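Local coordinates for protein putative creatinine amidohydrolase (PDB 3LUB) that is a zinc-binding member of the creatininase superfamily that probably hydrolyses carbon-nitrogen bonds in linear amides other than peptide bonds, at residues 7-12 with 69-74; 26-31 with 114-119. All coordinates share one frame; numbering follows the deposited sequence.

Contact 1. Residues 7-12 with 69-74; sequences DLSVSC and MPPVPF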
ATOM      1  N   ASP F   7       6.865  30.064  15.807  1.00 19.68           N
ATOM      2  CA  ASP F   7       6.317  28.853  16.490  1.00 19.67           C
ATOM      3  C   ASP F   7       4.867  28.617  16.062  1.00 19.69           C
ATOM      4  O   ASP F   7       3.972  29.306  16.521  1.00 20.19           O
ATOM      5  CB  ASP F   7       6.427  29.024  17.990  1.00 18.82           C
ATOM      6  CG  ASP F   7       5.993  27.794  18.786  1.00 21.31           C
ATOM      7  OD1 ASP F   7       5.675  26.726  18.215  1.00 23.37           O
ATOM      8  OD2 ASP F   7       6.003  27.914  20.029  1.00 20.91           O
ATOM      9  N   LEU F   8       4.657  27.680  15.139  1.00 18.77           N
ATOM     10  CA  LEU F   8       3.336  27.455  14.565  1.00 19.87           C
ATOM     11  C   LEU F   8       2.318  26.982  15.600  1.00 20.68           C
ATOM     12  O   LEU F   8       1.121  27.244  15.454  1.00 22.39           O
ATOM     13  CB  LEU F   8       3.386  26.483  13.370  1.00 20.01           C
ATOM     14  CG  LEU F   8       2.150  26.573  12.462  1.00 18.61           C
ATOM     15  CD1 LEU F   8       2.217  27.738  11.491  1.00 17.64           C
ATOM     16  CD2 LEU F   8       1.872  25.278  11.706  1.00 17.39           C
ATOM     17  N   SER F   9       2.785  26.303  16.643  1.00 21.14           N
ATOM     18  CA  SER F   9       1.920  25.876  17.739  1.00 22.22           C
ATOM     19  C   SER F   9       1.143  27.003  18.451  1.00 22.57           C
ATOM     20  O   SER F   9       0.113  26.746  19.053  1.00 23.69           O
ATOM     21  CB  SER F   9       2.735  25.069  18.750  1.00 23.90           C
ATOM     22  OG  SER F   9       3.234  23.892  18.131  1.00 27.49           O
ATOM     23  N   VAL F  10       1.633  28.232  18.390  1.00 22.04           N
ATOM     24  CA  VAL F  10       0.931  29.368  18.953  1.00 22.59           C
ATOM     25  C   VAL F  10       0.528  30.425  17.901  1.00 23.84           C
ATOM     26  O   VAL F  10      -0.106  31.411  18.249  1.00 27.21           O
ATOM     27  CB  VAL F  10       1.738  30.036  20.099  1.00 21.00           C
ATOM     28  CG1 VAL F  10       1.969  29.051  21.267  1.00 14.64           C
ATOM     29  CG2 VAL F  10       3.060  30.593  19.590  1.00 19.64           C
ATOM     30  N   SER F  11       0.863  30.201  16.628  1.00 22.65           N
ATOM     31  CA  SER F  11       0.713  31.221  15.588  1.00 21.65           C
ATOM     32  C   SER F  11      -0.666  31.228  14.885  1.00 22.78           C
ATOM     33  O   SER F  11      -1.474  30.330  15.054  1.00 22.56           O
ATOM     34  CB  SER F  11       1.804  31.046  14.558  1.00 21.90           C
ATOM     35  OG  SER F  11       1.847  32.158  13.679  1.00 23.95           O
ATOM     36  N   CYS F  12      -0.936  32.270  14.104  1.00 23.04           N
ATOM     37  CA  CYS F  12      -2.190  32.361  13.351  1.00 22.90           C
ATOM     38  C   CYS F  12      -1.926  32.973  11.994  1.00 23.21           C
ATOM     39  O   CYS F  12      -0.903  33.587  11.777  1.00 23.68           O
ATOM     40  CB  CYS F  12      -3.200  33.207  14.111  1.00 23.79           C
ATOM     41  SG  CYS F  12      -2.566  34.876  14.422  1.00 25.39           S
HETATM   42  N   MSE F  69       7.257  23.960  12.842  1.00 18.27           N
HETATM   43  CA  MSE F  69       6.002  23.285  12.750  1.00 18.34           C
HETATM   44  C   MSE F  69       5.612  22.552  14.080  1.00 19.18           C
HETATM   45  O   MSE F  69       6.429  22.405  15.003  1.00 19.05           O
HETATM   46  CB  MSE F  69       6.036  22.289  11.585  1.00 19.60           C
HETATM   47  CG  MSE F  69       6.338  22.873  10.228  1.00 18.22           C
HETATM   48 SE   MSE F  69       4.943  24.040   9.536  0.75 17.40          SE
HETATM   49  CE  MSE F  69       3.398  22.658   9.335  1.00 16.96           C
ATOM     50  N   PRO F  70       4.335  22.152  14.196  1.00 19.36           N
ATOM     51  CA  PRO F  70       3.992  21.361  15.372  1.00 21.59           C
ATOM     52  C   PRO F  70       4.778  20.045  15.417  1.00 21.78           C
ATOM     53  O   PRO F  70       4.957  19.387  14.397  1.00 20.62           O
ATOM     54  CB  PRO F  70       2.487  21.128  15.200  1.00 22.09           C
ATOM     55  CG  PRO F  70       2.037  22.246  14.327  1.00 20.85           C
ATOM     56  CD  PRO F  70       3.151  22.394  13.347  1.00 17.75           C
ATOM     57  N   PRO F  71       5.255  19.665  16.594  1.00 22.51           N
ATOM     58  CA  PRO F  71       5.972  18.376  16.661  1.00 22.16           C
ATOM     59  C   PRO F  71       5.147  17.115  16.269  1.00 21.71           C
ATOM     60  O   PRO F  71       3.964  17.032  16.560  1.00 22.89           O
ATOM     61  CB  PRO F  71       6.463  18.308  18.102  1.00 21.81           C
ATOM     62  CG  PRO F  71       5.936  19.462  18.794  1.00 22.11           C
ATOM     63  CD  PRO F  71       5.190  20.348  17.890  1.00 23.20           C
ATOM     64  N   VAL F  72       5.785  16.139  15.620  1.00 21.01           N
ATOM     65  CA  VAL F  72       5.107  14.920  15.249  1.00 18.16           C
ATOM     66  C   VAL F  72       5.299  13.957  16.411  1.00 17.48           C
ATOM     67  O   VAL F  72       6.428  13.631  16.764  1.00 17.90           O
ATOM     68  CB  VAL F  72       5.653  14.320  13.910  1.00 17.93           C
ATOM     69  CG1 VAL F  72       4.769  13.204  13.442  1.00 14.12           C
ATOM     70  CG2 VAL F  72       5.768  15.360  12.848  1.00 14.21           C
ATOM     71  N   PRO F  73       4.201  13.482  17.040  1.00 17.50           N
ATOM     72  CA  PRO F  73       4.406  12.651  18.207  1.00 17.71           C
ATOM     73  C   PRO F  73       4.452  11.143  17.898  1.00 18.07           C
ATOM     74  O   PRO F  73       4.102  10.349  18.760  1.00 21.25           O
ATOM     75  CB  PRO F  73       3.169  12.982  19.031  1.00 19.11           C
ATOM     76  CG  PRO F  73       2.094  13.114  17.993  1.00 20.25           C
ATOM     77  CD  PRO F  73       2.763  13.667  16.757  1.00 16.91           C
ATOM     78  N   PHE F  74       4.842  10.763  16.677  1.00 17.64           N
ATOM     79  CA  PHE F  74       4.765   9.369  16.225  1.00 17.06           C
ATOM     80  C   PHE F  74       6.173   8.841  15.984  1.00 17.52           C
ATOM     81  O   PHE F  74       6.752   9.071  14.909  1.00 17.99           O
ATOM     82  CB  PHE F  74       3.874   9.227  14.980  1.00 16.89           C
ATOM     83  CG  PHE F  74       2.454   9.615  15.227  1.00 21.58           C
ATOM     84  CD1 PHE F  74       1.639   8.822  16.031  1.00 22.28           C
ATOM     85  CD2 PHE F  74       1.927  10.771  14.703  1.00 15.40           C
ATOM     86  CE1 PHE F  74       0.355   9.215  16.336  1.00 20.55           C
ATOM     87  CE2 PHE F  74       0.613  11.155  14.995  1.00 18.87           C
ATOM     88  CZ  PHE F  74      -0.161  10.376  15.820  1.00 17.23           C
TER
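Leu8 pushes one methyl, CD2, into the corner between the side chain of Met69 and the ring of Pro70, and this wedge makes most of the contact. CD2 lies 3.6 Å from Pro70 CD and 3.8 Å from the terminal methyl CE of Met69, a selenomethionine in this model. With CG of Leu8 swung opposite the backbone N (chi1 -161°), the branch runs alongside the Met69 chain, the two pointing the same way. The Met69 CB leaves its backbone heading away from 7-12, but the chain bends at chi2 and chi3 (-68° and -64°) and brings SE to 4.0 Å from Leu8 CD2. Next to Leu8, Ser9 lays its hydroxyl against the proline pair: OG is 3.8 Å from Pro70 CA and 4.1 Å from Pro71 CD. The tight turn of 7-12 presents both side chains, with Val10 N bonded to Asp7 O at 3.2 Å, while Asp7 OD1 takes a hydrogen bond from His48 of helix 42-62. A backbone bond between Leu8 and Val68 ties the turn to the end of strand 66-68, and Thr31 of a second subunit packs on Leu8. Between the two segments the contact is van der Waals packing, with the Ser9 hydroxyl resting on carbon; the turn's polar ties go to neighbouring parts of the chain and, from the backbone of Ser11, to a second subunit.

Contact 2. Residues 26-31 with 114-119; sequences LPWGAT and LLILSG. With EDO (1,2-ethanediol), chain B.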
ATOM      1  N   LEU F  26      10.763  20.852  11.113  1.00 17.38           N
ATOM      2  CA  LEU F  26       9.800  19.885  11.593  1.00 17.49           C
ATOM      3  C   LEU F  26      10.367  19.127  12.794  1.00 18.03           C
ATOM      4  O   LEU F  26      11.220  18.252  12.627  1.00 19.07           O
ATOM      5  CB  LEU F  26       9.417  18.923  10.460  1.00 18.73           C
ATOM      6  CG  LEU F  26       8.349  17.851  10.709  1.00 17.03           C
ATOM      7  CD1 LEU F  26       7.024  18.533  11.045  1.00 10.71           C
ATOM      8  CD2 LEU F  26       8.239  16.934   9.475  1.00 15.65           C
ATOM      9  N   PRO F  27       9.921  19.474  14.019  1.00 18.35           N
ATOM     10  CA  PRO F  27      10.307  18.652  15.142  1.00 18.28           C
ATOM     11  C   PRO F  27       9.548  17.297  15.089  1.00 18.70           C
ATOM     12  O   PRO F  27       8.354  17.246  14.777  1.00 18.21           O
ATOM     13  CB  PRO F  27       9.928  19.500  16.376  1.00 18.89           C
ATOM     14  CG  PRO F  27       9.522  20.847  15.841  1.00 19.76           C
ATOM     15  CD  PRO F  27       9.068  20.594  14.436  1.00 20.07           C
ATOM     16  N   TRP F  28      10.274  16.209  15.326  1.00 18.75           N
ATOM     17  CA  TRP F  28       9.685  14.892  15.245  1.00 17.27           C
ATOM     18  C   TRP F  28      10.117  14.114  16.455  1.00 16.57           C
ATOM     19  O   TRP F  28      11.343  13.883  16.703  1.00 16.98           O
ATOM     20  CB  TRP F  28      10.107  14.210  13.946  1.00 16.76           C
ATOM     21  CG  TRP F  28       9.243  13.096  13.558  1.00 15.35           C
ATOM     22  CD1 TRP F  28       8.832  12.068  14.354  1.00 15.30           C
ATOM     23  CD2 TRP F  28       8.652  12.872  12.277  1.00 13.93           C
ATOM     24  NE1 TRP F  28       8.048  11.207  13.645  1.00 16.73           N
ATOM     25  CE2 TRP F  28       7.924  11.661  12.365  1.00 15.12           C
ATOM     26  CE3 TRP F  28       8.701  13.550  11.052  1.00 11.18           C
ATOM     27  CZ2 TRP F  28       7.222  11.120  11.282  1.00 14.49           C
ATOM     28  CZ3 TRP F  28       8.017  13.024   9.990  1.00 16.71           C
ATOM     29  CH2 TRP F  28       7.274  11.814  10.106  1.00 18.06           C
ATOM     30  N   GLY F  29       9.105  13.742  17.229  1.00 16.22           N
ATOM     31  CA  GLY F  29       9.275  13.111  18.504  1.00 16.87           C
ATOM     32  C   GLY F  29       8.760  11.688  18.611  1.00 16.95           C
ATOM     33  O   GLY F  29       8.976  10.867  17.729  1.00 17.03           O
ATOM     34  N   ALA F  30       8.144  11.411  19.741  1.00 17.12           N
ATOM     35  CA  ALA F  30       7.642  10.095  20.112  1.00 17.08           C
ATOM     36  C   ALA F  30       6.708  10.307  21.293  1.00 17.53           C
ATOM     37  O   ALA F  30       6.813  11.328  21.984  1.00 18.60           O
ATOM     38  CB  ALA F  30       8.807   9.132  20.514  1.00 14.70           C
ATOM     39  N   THR F  31       5.813   9.338  21.504  1.00 19.05           N
ATOM     40  CA  THR F  31       4.961   9.223  22.682  1.00 18.40           C
ATOM     41  C   THR F  31       5.454   7.952  23.435  1.00 20.01           C
ATOM     42  O   THR F  31       5.179   6.801  23.048  1.00 18.92           O
ATOM     43  CB  THR F  31       3.477   9.184  22.250  1.00 18.63           C
ATOM     44  OG1 THR F  31       3.211  10.312  21.384  1.00 17.87           O
ATOM     45  CG2 THR F  31       2.486   9.170  23.459  1.00 14.28           C
ATOM     46  N   LEU F 114      13.573  22.104   4.160  1.00 18.84           N
ATOM     47  CA  LEU F 114      13.007  21.566   5.387  1.00 18.64           C
ATOM     48  C   LEU F 114      14.082  20.876   6.181  1.00 17.92           C
ATOM     49  O   LEU F 114      14.865  20.112   5.628  1.00 19.13           O
ATOM     50  CB  LEU F 114      11.877  20.552   5.042  1.00 19.99           C
ATOM     51  CG  LEU F 114      11.219  19.724   6.145  1.00 15.90           C
ATOM     52  CD1 LEU F 114      10.365  20.561   7.123  1.00 11.93           C
ATOM     53  CD2 LEU F 114      10.366  18.581   5.538  1.00 18.03           C
ATOM     54  N   LEU F 115      14.127  21.136   7.486  1.00 18.23           N
ATOM     55  CA  LEU F 115      14.938  20.348   8.400  1.00 17.17           C
ATOM     56  C   LEU F 115      14.023  19.578   9.316  1.00 17.42           C
ATOM     57  O   LEU F 115      13.170  20.174   9.966  1.00 18.38           O
ATOM     58  CB  LEU F 115      15.858  21.221   9.238  1.00 17.92           C
ATOM     59  CG  LEU F 115      16.665  20.444  10.289  1.00 18.73           C
ATOM     60  CD1 LEU F 115      17.760  19.665   9.594  1.00 16.44           C
ATOM     61  CD2 LEU F 115      17.189  21.315  11.388  1.00 18.35           C
ATOM     62  N   ILE F 116      14.225  18.264   9.377  1.00 17.13           N
ATOM     63  CA  ILE F 116      13.593  17.411  10.377  1.00 17.69           C
ATOM     64  C   ILE F 116      14.502  17.358  11.605  1.00 18.40           C
ATOM     65  O   ILE F 116      15.616  16.875  11.509  1.00 17.72           O
ATOM     66  CB  ILE F 116      13.327  15.952   9.869  1.00 18.57           C
ATOM     67  CG1 ILE F 116      12.497  15.969   8.565  1.00 19.55           C
ATOM     68  CG2 ILE F 116      12.614  15.164  10.949  1.00 12.55           C
ATOM     69  CD1 ILE F 116      12.546  14.680   7.737  1.00 17.83           C
ATOM     70  N   LEU F 117      14.036  17.922  12.730  1.00 17.59           N
ATOM     71  CA  LEU F 117      14.804  17.900  13.967  1.00 17.14           C
ATOM     72  C   LEU F 117      14.192  16.862  14.913  1.00 17.62           C
ATOM     73  O   LEU F 117      13.148  17.095  15.537  1.00 17.45           O
ATOM     74  CB  LEU F 117      14.846  19.296  14.623  1.00 16.58           C
ATOM     75  CG  LEU F 117      15.766  19.469  15.847  1.00 18.46           C
ATOM     76  CD1 LEU F 117      17.227  19.136  15.525  1.00 14.28           C
ATOM     77  CD2 LEU F 117      15.654  20.873  16.417  1.00 16.13           C
ATOM     78  N   SER F 118      14.839  15.706  14.998  1.00 18.14           N
ATOM     79  CA  SER F 118      14.299  14.610  15.761  1.00 18.54           C
ATOM     80  C   SER F 118      14.719  14.684  17.230  1.00 20.34           C
ATOM     81  O   SER F 118      15.830  15.042  17.569  1.00 20.31           O
ATOM     82  CB  SER F 118      14.697  13.243  15.161  1.00 16.74           C
ATOM     83  OG  SER F 118      14.023  12.170  15.837  1.00 19.25           O
ATOM     84  N   GLY F 119      13.792  14.281  18.096  1.00 21.35           N
ATOM     85  CA  GLY F 119      14.043  14.121  19.516  1.00 20.36           C
ATOM     86  C   GLY F 119      14.161  12.677  19.914  1.00 19.94           C
ATOM     87  O   GLY F 119      14.432  12.399  21.066  1.00 21.28           O
TER
HETATM   88  C1  EDO B 256       0.060  10.152  19.577  1.00 31.49           C
HETATM   89  O1  EDO B 256       0.586  10.822  20.730  1.00 38.52           O
HETATM   90  C2  EDO B 256      -1.303  10.752  19.258  1.00 34.92           C
HETATM   91  O2  EDO B 256      -2.269  10.352  20.251  1.00 36.96           O
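Leu26 N donates to Leu115 O at 2.8 Å, a nearly straight bond (169° at the hydrogen), and opens a ladder of four backbone hydrogen bonds between two parallel strands. Leu26 O then accepts Leu117 N, Leu117 O accepts Trp28 N, and Trp28 O accepts Gly119 N at 2.8 Å. Leu26 bonds the residues on either side of Ile116, and Trp28 those on either side of Ser118, as in parallel pairing; Pro27, between them, pairs with Leu117. Two of the donors, Leu117 N and Trp28 N, sit about 40° out of the plane of the carbonyl they reach. CA-H...O contacts fill in the ladder, among them Ser118 CA to Trp28 O at 3.2 Å. The last rung carries the pairing beyond the strands to Gly119, just before the zinc ligand His120, whose O also bonds Ser118 OG.

On the face bearing Leu26, Ile116 and Trp28, Leu114 CD1 meets Leu26 CB at 3.8 Å, and Ile116 CG2 lies 4.0 Å from Trp28 CB. With chi1 at -55°, Ile116 sets CG2 opposite its backbone N and beside Trp28 CB. The Trp28 indole NE1 is hydrogen-bonded to Phe74 O. Farther along, Thr31 OG1 accepts a 2.8 Å hydrogen bond from O1 of an ethanediol, probably from the crystallisation liquor; OG1 is also hydrogen-bonded to Pro73 O, and the diol to Pro70 O of a second subunit.

The two strands are the central pair of the four-stranded parallel sheet. Helix 92-108 covers the Leu26 and Trp28 face through Ile102, Ile98 and Leu99, helix 42-62 packs Pro47 against Pro27 and Leu117, and strand 140-145 lies along the far side of 113-118.

Overall arrangement
Contacts 1 and 2 have centres about 11 Å apart and alternate along the chain, in the order 7-12, 26-31, 69-74 and 114-119. They join through 26-31 and 69-74: Val72 O lies 2.7 Å from Gly29 N, a probable hydrogen bond, and Val72 CG1 packs on Trp28 CE2. Contact 2 lies in the middle of the parallel sheet, about 5 Å from the centre of the chain, whereas contact 1 lies beyond the end of strand 66-68, outermost in this chain's sheet, about 13 Å out. Together they run from the N-terminal turn through the sheet to the loops at its C-terminal ends, where Asp43 and His120, two of the zinc ligands, lie close to Gly119 and Ser118.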